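Local atomic coordinates of D-lactate dehydrogenase (Fermentative) (Pseudomonas aeruginosa, PDB entry 6ABJ), a protein that probably catalyses the NADH-dependent interconversion of pyruvate and D-lactate, as a tetrameric member of the D-isomer specific 2-hydroxyacid dehydrogenase family. Residues 17-22 / 41-46; 160-165 / 183-188; 271-276 / 306-311. All coordinates share one frame; numbering follows the deposited sequence.

Contact 1: 17-22 / 41-46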
loop_
_atom_site.group_PDB
_atom_site.type_symbol
_atom_site.label_atom_id
_atom_site.label_comp_id
_atom_site.label_asym_id
_atom_site.label_seq_id
_atom_site.Cartn_x
_atom_site.Cartn_y
_atom_site.Cartn_z
ATOM N N MET B 17 -25.553 -13.377 -36.592
ATOM C CA MET B 17 -24.448 -12.379 -36.757
ATOM C C MET B 17 -23.495 -12.547 -35.575
ATOM O O MET B 17 -23.911 -12.411 -34.424
ATOM C CB MET B 17 -24.964 -10.939 -36.759
ATOM C CG MET B 17 -23.852 -9.889 -36.768
ATOM S SD MET B 17 -23.454 -9.256 -38.412
ATOM C CE MET B 17 -24.539 -7.824 -38.494
ATOM N N ARG B 18 -22.221 -12.814 -35.877
ATOM C CA ARG B 18 -21.249 -13.215 -34.872
ATOM C C ARG B 18 -20.259 -12.060 -34.636
ATOM O O ARG B 18 -19.815 -11.407 -35.605
ATOM C CB ARG B 18 -20.501 -14.501 -35.271
ATOM C CG ARG B 18 -21.409 -15.701 -35.550
ATOM C CD ARG B 18 -20.637 -17.016 -35.545
ATOM N NE ARG B 18 -19.411 -16.936 -36.363
ATOM C CZ ARG B 18 -18.262 -17.559 -36.098
ATOM N NH1 ARG B 18 -18.134 -18.283 -35.004
ATOM N NH2 ARG B 18 -17.217 -17.434 -36.919
ATOM N N ILE B 19 -19.951 -11.803 -33.358
ATOM C CA ILE B 19 -19.063 -10.654 -32.979
ATOM C C ILE B 19 -17.984 -11.193 -32.065
ATOM O O ILE B 19 -18.286 -11.887 -31.088
ATOM C CB ILE B 19 -19.814 -9.498 -32.262
ATOM C CG1 ILE B 19 -20.981 -8.971 -33.104
ATOM C CG2 ILE B 19 -18.862 -8.328 -31.974
ATOM C CD1 ILE B 19 -22.050 -8.248 -32.325
ATOM N N LEU B 20 -16.731 -10.985 -32.468
ATOM C CA LEU B 20 -15.590 -11.362 -31.656
ATOM C C LEU B 20 -15.028 -10.107 -30.964
ATOM O O LEU B 20 -14.604 -9.159 -31.632
ATOM C CB LEU B 20 -14.491 -12.065 -32.493
ATOM C CG LEU B 20 -13.231 -12.492 -31.714
ATOM C CD1 LEU B 20 -13.548 -13.502 -30.609
ATOM C CD2 LEU B 20 -12.195 -13.047 -32.690
ATOM N N PHE B 21 -15.001 -10.137 -29.621
ATOM C CA PHE B 21 -14.412 -9.062 -28.810
ATOM C C PHE B 21 -12.974 -9.401 -28.387
ATOM O O PHE B 21 -12.765 -10.467 -27.824
ATOM C CB PHE B 21 -15.218 -8.891 -27.524
ATOM C CG PHE B 21 -16.641 -8.413 -27.732
ATOM C CD1 PHE B 21 -17.631 -9.277 -28.224
ATOM C CD2 PHE B 21 -16.991 -7.115 -27.401
ATOM C CE1 PHE B 21 -18.940 -8.827 -28.396
ATOM C CE2 PHE B 21 -18.288 -6.668 -27.539
ATOM C CZ PHE B 21 -19.269 -7.524 -28.065
ATOM N N PHE B 22 -12.019 -8.529 -28.729
ATOM C CA PHE B 22 -10.667 -8.671 -28.307
ATOM C C PHE B 22 -10.505 -7.745 -27.072
ATOM O O PHE B 22 -11.353 -6.873 -26.837
ATOM C CB PHE B 22 -9.668 -8.260 -29.384
ATOM C CG PHE B 22 -9.509 -9.245 -30.473
ATOM C CD1 PHE B 22 -8.575 -10.269 -30.376
ATOM C CD2 PHE B 22 -10.340 -9.177 -31.614
ATOM C CE1 PHE B 22 -8.438 -11.207 -31.388
ATOM C CE2 PHE B 22 -10.214 -10.127 -32.629
ATOM C CZ PHE B 22 -9.250 -11.142 -32.515
ATOM N N PHE B 41 -27.410 -11.040 -30.953
ATOM C CA PHE B 41 -26.201 -11.374 -31.666
ATOM C C PHE B 41 -25.490 -12.535 -30.946
ATOM O O PHE B 41 -25.768 -12.844 -29.805
ATOM C CB PHE B 41 -25.312 -10.126 -31.797
ATOM C CG PHE B 41 -25.947 -8.978 -32.584
ATOM C CD1 PHE B 41 -26.832 -9.203 -33.644
ATOM C CD2 PHE B 41 -25.613 -7.651 -32.289
ATOM C CE1 PHE B 41 -27.381 -8.131 -34.366
ATOM C CE2 PHE B 41 -26.134 -6.583 -33.021
ATOM C CZ PHE B 41 -27.019 -6.815 -34.064
ATOM N N GLU B 42 -24.570 -13.191 -31.628
ATOM C CA GLU B 42 -23.768 -14.245 -31.022
ATOM C C GLU B 42 -22.476 -13.578 -30.604
ATOM O O GLU B 42 -21.652 -13.218 -31.458
ATOM C CB GLU B 42 -23.461 -15.394 -32.019
ATOM C CG GLU B 42 -22.687 -16.575 -31.400
ATOM C CD GLU B 42 -22.404 -17.707 -32.384
ATOM O OE1 GLU B 42 -23.244 -17.962 -33.258
ATOM O OE2 GLU B 42 -21.329 -18.344 -32.307
ATOM N N LEU B 43 -22.294 -13.453 -29.297
ATOM C CA LEU B 43 -21.131 -12.764 -28.722
ATOM C C LEU B 43 -20.039 -13.680 -28.263
ATOM O O LEU B 43 -20.282 -14.546 -27.441
ATOM C CB LEU B 43 -21.582 -11.953 -27.524
ATOM C CG LEU B 43 -22.811 -11.058 -27.756
ATOM C CD1 LEU B 43 -23.073 -10.257 -26.491
ATOM C CD2 LEU B 43 -22.607 -10.105 -28.936
ATOM N N HIS B 44 -18.827 -13.452 -28.785
ATOM C CA HIS B 44 -17.620 -14.181 -28.381
ATOM C C HIS B 44 -16.617 -13.219 -27.747
ATOM O O HIS B 44 -16.206 -12.217 -28.358
ATOM C CB HIS B 44 -17.000 -14.913 -29.588
ATOM C CG HIS B 44 -17.822 -16.085 -30.065
ATOM N ND1 HIS B 44 -17.548 -17.387 -29.700
ATOM C CD2 HIS B 44 -18.923 -16.146 -30.853
ATOM C CE1 HIS B 44 -18.437 -18.200 -30.246
ATOM N NE2 HIS B 44 -19.289 -17.469 -30.942
ATOM N N PHE B 45 -16.219 -13.537 -26.525
ATOM C CA PHE B 45 -15.282 -12.699 -25.722
ATOM C C PHE B 45 -13.906 -13.349 -25.595
ATOM O O PHE B 45 -13.735 -14.271 -24.871
ATOM C CB PHE B 45 -15.865 -12.434 -24.330
ATOM C CG PHE B 45 -17.135 -11.663 -24.363
ATOM C CD1 PHE B 45 -17.116 -10.290 -24.637
ATOM C CD2 PHE B 45 -18.355 -12.276 -24.174
ATOM C CE1 PHE B 45 -18.282 -9.545 -24.685
ATOM C CE2 PHE B 45 -19.535 -11.532 -24.252
ATOM C CZ PHE B 45 -19.509 -10.171 -24.506
ATOM N N GLN B 46 -12.936 -12.822 -26.311
ATOM C CA GLN B 46 -11.541 -13.199 -26.203
ATOM C C GLN B 46 -10.779 -12.194 -25.323
ATOM O O GLN B 46 -10.731 -10.983 -25.593
ATOM C CB GLN B 46 -10.941 -13.179 -27.612
ATOM C CG GLN B 46 -9.450 -13.327 -27.731
ATOM C CD GLN B 46 -8.960 -14.550 -26.994
ATOM O OE1 GLN B 46 -8.125 -14.460 -26.068
ATOM N NE2 GLN B 46 -9.521 -15.702 -27.362
#

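Contact 2: 160-165 / 183-188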
loop_
_atom_site.group_PDB
_atom_site.type_symbol
_atom_site.label_atom_id
_atom_site.label_comp_id
_atom_site.label_asym_id
_atom_site.label_seq_id
_atom_site.Cartn_x
_atom_site.Cartn_y
_atom_site.Cartn_z
ATOM N N GLY B 160 -17.117 28.317 -1.876
ATOM C CA GLY B 160 -16.514 29.615 -2.003
ATOM C C GLY B 160 -15.305 29.635 -2.938
ATOM O O GLY B 160 -14.886 30.719 -3.398
ATOM N N LYS B 161 -14.759 28.467 -3.300
ATOM C CA LYS B 161 -13.584 28.453 -4.164
ATOM C C LYS B 161 -13.966 28.699 -5.642
ATOM O O LYS B 161 -15.099 28.448 -6.068
ATOM C CB LYS B 161 -12.816 27.122 -4.069
ATOM C CG LYS B 161 -12.261 26.788 -2.701
ATOM C CD LYS B 161 -11.306 27.888 -2.220
ATOM C CE LYS B 161 -10.650 27.633 -0.863
ATOM N NZ LYS B 161 -11.659 27.334 0.189
ATOM N N ARG B 162 -13.011 29.235 -6.396
ATOM C CA ARG B 162 -13.192 29.470 -7.829
ATOM C C ARG B 162 -12.802 28.238 -8.597
ATOM O O ARG B 162 -11.676 27.751 -8.442
ATOM C CB ARG B 162 -12.304 30.649 -8.267
ATOM C CG ARG B 162 -12.847 31.939 -7.674
ATOM C CD ARG B 162 -11.862 33.076 -7.624
ATOM N NE ARG B 162 -12.556 34.132 -6.888
ATOM C CZ ARG B 162 -11.947 35.173 -6.339
ATOM N NH1 ARG B 162 -10.630 35.303 -6.450
ATOM N NH2 ARG B 162 -12.667 36.123 -5.738
ATOM N N VAL B 163 -13.709 27.753 -9.428
ATOM C CA VAL B 163 -13.526 26.572 -10.188
ATOM C C VAL B 163 -13.621 26.989 -11.652
ATOM O O VAL B 163 -14.639 27.513 -12.075
ATOM C CB VAL B 163 -14.606 25.571 -9.851
ATOM C CG1 VAL B 163 -14.526 24.363 -10.768
ATOM C CG2 VAL B 163 -14.503 25.099 -8.399
ATOM N N GLY B 164 -12.559 26.750 -12.397
ATOM C CA GLY B 164 -12.489 27.145 -13.791
ATOM C C GLY B 164 -12.659 25.960 -14.706
ATOM O O GLY B 164 -11.872 24.995 -14.700
ATOM N N VAL B 165 -13.690 26.059 -15.544
ATOM C CA VAL B 165 -14.054 25.026 -16.475
ATOM C C VAL B 165 -13.625 25.416 -17.857
ATOM O O VAL B 165 -14.144 26.425 -18.431
ATOM C CB VAL B 165 -15.553 24.841 -16.457
ATOM C CG1 VAL B 165 -15.945 23.659 -17.341
ATOM C CG2 VAL B 165 -16.035 24.675 -15.032
ATOM N N GLY B 183 -21.460 25.224 -3.942
ATOM C CA GLY B 183 -21.298 26.644 -3.602
ATOM C C GLY B 183 -19.992 27.232 -4.106
ATOM O O GLY B 183 -19.466 28.190 -3.538
ATOM N N CYS B 184 -19.448 26.628 -5.161
ATOM C CA CYS B 184 -18.246 27.166 -5.753
ATOM C C CYS B 184 -18.663 28.346 -6.637
ATOM O O CYS B 184 -19.789 28.410 -7.128
ATOM C CB CYS B 184 -17.575 26.108 -6.593
ATOM S SG CYS B 184 -17.064 24.658 -5.644
ATOM N N GLU B 185 -17.701 29.214 -6.874
ATOM C CA GLU B 185 -17.855 30.297 -7.818
ATOM C C GLU B 185 -17.312 29.770 -9.132
ATOM O O GLU B 185 -16.086 29.520 -9.250
ATOM C CB GLU B 185 -17.036 31.487 -7.339
ATOM C CG GLU B 185 -17.144 32.698 -8.254
ATOM C CD GLU B 185 -16.308 33.881 -7.837
ATOM O OE1 GLU B 185 -15.739 33.965 -6.737
ATOM O OE2 GLU B 185 -16.214 34.744 -8.702
ATOM N N LEU B 186 -18.187 29.647 -10.135
ATOM C CA LEU B 186 -17.824 29.063 -11.418
ATOM C C LEU B 186 -17.294 30.047 -12.486
ATOM O O LEU B 186 -17.997 31.018 -12.818
ATOM C CB LEU B 186 -18.998 28.381 -12.033
ATOM C CG LEU B 186 -19.118 26.893 -11.704
ATOM C CD1 LEU B 186 -18.029 26.080 -12.350
ATOM C CD2 LEU B 186 -19.091 26.696 -10.212
ATOM N N LEU B 187 -16.107 29.752 -13.028
ATOM C CA LEU B 187 -15.464 30.492 -14.116
ATOM C C LEU B 187 -15.366 29.567 -15.294
ATOM O O LEU B 187 -15.228 28.352 -15.166
ATOM C CB LEU B 187 -14.082 30.998 -13.742
ATOM C CG LEU B 187 -13.974 31.705 -12.401
ATOM C CD1 LEU B 187 -12.564 32.133 -12.183
ATOM C CD2 LEU B 187 -14.900 32.878 -12.275
ATOM N N ALA B 188 -15.504 30.123 -16.474
ATOM C CA ALA B 188 -15.541 29.308 -17.658
ATOM C C ALA B 188 -14.863 29.940 -18.850
ATOM O O ALA B 188 -14.906 31.141 -19.056
ATOM C CB ALA B 188 -16.986 29.040 -18.000
HETATM O O HOH W 1 -15.915 33.065 -4.170
#

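Contact 3: 271-276 / 306-311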
loop_
_atom_site.group_PDB
_atom_site.type_symbol
_atom_site.label_atom_id
_atom_site.label_comp_id
_atom_site.label_asym_id
_atom_site.label_seq_id
_atom_site.Cartn_x
_atom_site.Cartn_y
_atom_site.Cartn_z
ATOM N N LEU B 271 -2.660 17.424 -8.705
ATOM C CA LEU B 271 -3.013 16.930 -10.038
ATOM C C LEU B 271 -3.818 15.646 -10.025
ATOM O O LEU B 271 -3.441 14.660 -9.413
ATOM C CB LEU B 271 -1.731 16.742 -10.855
ATOM C CG LEU B 271 -1.887 16.212 -12.298
ATOM C CD1 LEU B 271 -2.401 17.275 -13.223
ATOM C CD2 LEU B 271 -0.577 15.625 -12.788
ATOM N N GLY B 272 -4.941 15.670 -10.775
ATOM C CA GLY B 272 -5.784 14.520 -10.973
ATOM C C GLY B 272 -5.856 14.230 -12.468
ATOM O O GLY B 272 -6.311 15.076 -13.199
ATOM N N LEU B 273 -5.384 13.060 -12.874
ATOM C CA LEU B 273 -5.456 12.683 -14.279
ATOM C C LEU B 273 -6.273 11.428 -14.430
ATOM O O LEU B 273 -6.084 10.477 -13.698
ATOM C CB LEU B 273 -4.060 12.386 -14.831
ATOM C CG LEU B 273 -3.015 13.481 -14.836
ATOM C CD1 LEU B 273 -1.733 12.866 -15.454
ATOM C CD2 LEU B 273 -3.409 14.750 -15.527
ATOM N N ASP B 274 -7.189 11.446 -15.379
ATOM C CA ASP B 274 -7.811 10.217 -15.872
ATOM C C ASP B 274 -7.350 9.849 -17.299
ATOM O O ASP B 274 -7.646 8.735 -17.767
ATOM C CB ASP B 274 -9.333 10.312 -15.854
ATOM C CG ASP B 274 -9.985 8.960 -16.129
ATOM O OD1 ASP B 274 -9.751 7.995 -15.352
ATOM O OD2 ASP B 274 -10.734 8.823 -17.126
ATOM N N VAL B 275 -6.538 10.701 -17.892
ATOM C CA VAL B 275 -6.029 10.476 -19.234
ATOM C C VAL B 275 -4.593 10.899 -19.284
ATOM O O VAL B 275 -4.118 11.720 -18.456
ATOM C CB VAL B 275 -6.871 11.264 -20.298
ATOM C CG1 VAL B 275 -8.338 10.817 -20.281
ATOM C CG2 VAL B 275 -6.780 12.724 -20.031
ATOM N N TYR B 276 -3.897 10.353 -20.264
ATOM C CA TYR B 276 -2.466 10.599 -20.434
ATOM C C TYR B 276 -2.137 10.397 -21.926
ATOM O O TYR B 276 -2.708 9.534 -22.595
ATOM C CB TYR B 276 -1.683 9.673 -19.540
ATOM C CG TYR B 276 -0.213 9.829 -19.613
ATOM C CD1 TYR B 276 0.412 10.968 -19.125
ATOM C CD2 TYR B 276 0.583 8.826 -20.136
ATOM C CE1 TYR B 276 1.802 11.108 -19.200
ATOM C CE2 TYR B 276 1.959 8.963 -20.190
ATOM C CZ TYR B 276 2.556 10.104 -19.744
ATOM O OH TYR B 276 3.936 10.285 -19.822
ATOM N N VAL B 306 -0.611 13.736 -6.404
ATOM C CA VAL B 306 -1.085 13.291 -7.736
ATOM C C VAL B 306 -1.848 11.990 -7.642
ATOM O O VAL B 306 -1.411 11.080 -6.970
ATOM C CB VAL B 306 0.094 13.076 -8.686
ATOM C CG1 VAL B 306 -0.344 12.490 -10.008
ATOM C CG2 VAL B 306 0.847 14.370 -8.874
ATOM N N VAL B 307 -3.020 11.934 -8.305
ATOM C CA VAL B 307 -3.797 10.689 -8.439
ATOM C C VAL B 307 -4.081 10.501 -9.918
ATOM O O VAL B 307 -4.574 11.422 -10.558
ATOM C CB VAL B 307 -5.157 10.804 -7.667
ATOM C CG1 VAL B 307 -6.025 9.607 -7.969
ATOM C CG2 VAL B 307 -4.869 10.897 -6.142
ATOM N N VAL B 308 -3.779 9.304 -10.381
ATOM C CA VAL B 308 -3.981 8.906 -11.782
ATOM C C VAL B 308 -4.887 7.707 -11.768
ATOM O O VAL B 308 -4.645 6.753 -11.049
ATOM C CB VAL B 308 -2.685 8.510 -12.464
ATOM C CG1 VAL B 308 -2.972 7.993 -13.914
ATOM C CG2 VAL B 308 -1.726 9.668 -12.449
ATOM N N THR B 309 -6.015 7.818 -12.526
ATOM C CA THR B 309 -6.855 6.707 -12.834
ATOM C C THR B 309 -6.720 6.402 -14.335
ATOM O O THR B 309 -6.454 7.306 -15.117
ATOM C CB THR B 309 -8.345 6.963 -12.399
ATOM O OG1 THR B 309 -8.817 8.180 -12.920
ATOM C CG2 THR B 309 -8.452 7.046 -10.827
ATOM N N ALA B 310 -6.878 5.122 -14.680
ATOM C CA ALA B 310 -6.442 4.629 -15.979
ATOM C C ALA B 310 -7.584 4.648 -16.999
ATOM O O ALA B 310 -8.140 3.603 -17.403
ATOM C CB ALA B 310 -5.754 3.272 -15.849
ATOM N N HIS B 311 -7.981 5.870 -17.315
ATOM C CA HIS B 311 -9.139 6.185 -18.158
ATOM C C HIS B 311 -10.402 5.448 -17.725
ATOM O O HIS B 311 -10.971 4.586 -18.447
ATOM C CB HIS B 311 -8.842 5.963 -19.627
ATOM C CG HIS B 311 -9.741 6.766 -20.522
ATOM N ND1 HIS B 311 -9.315 7.277 -21.720
ATOM C CD2 HIS B 311 -10.997 7.244 -20.328
ATOM C CE1 HIS B 311 -10.269 8.046 -22.232
ATOM N NE2 HIS B 311 -11.309 8.029 -21.415
#

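Contact 1: 17-22 / 41-46
The carbonyl oxygen of H44 is gripped from the neighbouring strand: F21 N donates to H44 O at 2.7 Å, almost straight (175°), L20 offers its CA-H, and F21 CD1 brings its ring edge to the same oxygen. Four more backbone bonds lock 17-22 and 41-46 into a parallel pair. On one face, aromatic and branched residues suit the covering helices. F45 CE1 sits over the centre of the F21 ring, 3.6 Å from F21 CD1, with the planes inclined by 32°. L43 CD2 meets that ring at its edge, and I19 CD1 reaches F41 CD2 at 3.6 Å. F32 from helix 26-35 meets F21 edge-to-face.

The face of R18, E42 and H44 is mostly polar, L20 being its buried apolar member. H44 NE2 donates to E42 OE2 at 2.6 Å, in the imidazole plane and on the anti lone pair. With CG anti to its backbone N (chi1 -176°), E42 runs beside R18, whose CD lies 3.6 Å from E42 OE2; the guanidinium bonds to G60 O. Helix 26-35 joins the two strands in a beta-alpha-beta crossover, part of a five-stranded parallel sheet with flavodoxin-like order 2-1-3-4-5.

Contact 2: 160-165 / 183-188
E185 and R162 lie side by side on one face of two parallel strands. In a salt bridge, R162 NE donates to E185 OE1 at 3.2 Å, nearly straight and in the guanidinium plane, yet it meets the oxygen from above a carboxylate turned 89° to that plane. A water at 2.7 Å from E185 OE1 also donates to G160 O, so this oxygen has two donors. E185 gets there with CG anti to its N (chi1 -179°) and the rest of its chain extended; long charged side chains suit this partly open end.

V163 belongs to the opposite, buried face. Its CG2 lies beside its backbone N, which brings it to C184 CB at 3.7 Å, while V163 also packs on F175. Both V163 N and V163 O turn to 183-188, bonding E185 O and L187 N, the latter at 2.8 Å, while R162 and G164 bond to strand 216-219.

L187 lies on the face of R162 and E185, but deeper, its CB 4.2 Å from G164 CA. L205 and R203 help bury it, and L187 O accepts V165 N at 2.8 Å. V165 CG2 packs on L186 CD1 at 3.6 Å. Helix 170-181 connects the two strands and covers the V163 face; it carries the NADH-binding residues Q170 and I171, and the second strand leads on to NADH-binding D190: the first beta-alpha-beta unit of a Rossmann fold.

Contact 3: 271-276 / 306-311
D274 and T309 meet through a short bond in which T309 OG1 donates to D274 OD1 at 2.6 Å, on the anti lone pair of the carboxylate oxygen. The threonine hydroxyl sits between its own backbone N and carbonyl carbon (chi1 52°), which turns it to the aspartate. Next to them, V275 CG1 stands over one face of the H311 imidazole, 4.0 Å from the ring centroid, a CH-pi contact. H311 N reaches D274 O only weakly, at the end of an inverse gamma turn centred on A310.

These groups grow from the C-terminal ends of the outermost strand, 306-308, and its inner neighbour 268-273 in the parallel Rossmann sheet, where the loops after the strands build the cofactor site; D274 itself binds NADH. The strands supply the register: V307 N to L271 O at 3.0 Å, L273 N to V307 O, and T309 N to L273 O at 2.9 Å. Beta-branched valines suit such extended backbone, V306 CG2 packing on L271 CB at 4.0 Å.

Further out, Q312 N and A313 N hold D274 OD1 and OD2, so both carboxylate oxygens are fixed. H124 NE2 bonds to T309 OG1. E279 OE2 pairs with H311 ND1 and would steady the ring's rotation, recalling the histidine-glutamate pair of this family. From the second subunit, T143 OG1 bonds to V308 O and Y140 packs on V307.

All three contacts join neighbouring parallel strands of a beta-alpha-beta unit, but contact 1 belongs to the five-stranded sheet, whereas contacts 2 and 3 share the seven-stranded one, their centres about 21 Å apart. Contacts 1 and 2 lie on opposite sides of the chain's centre, about 45 Å between centres, and each is partly buried, with one apolar face and one bearing charged side chains: a histidine-carboxylate bond in 41-46, an arginine-glutamate salt bridge in contact 2. Contact 3 is buried near the middle of the chain. There aliphatic strand residues give way to polar groups at the cofactor site, and a second subunit packs against 306-311.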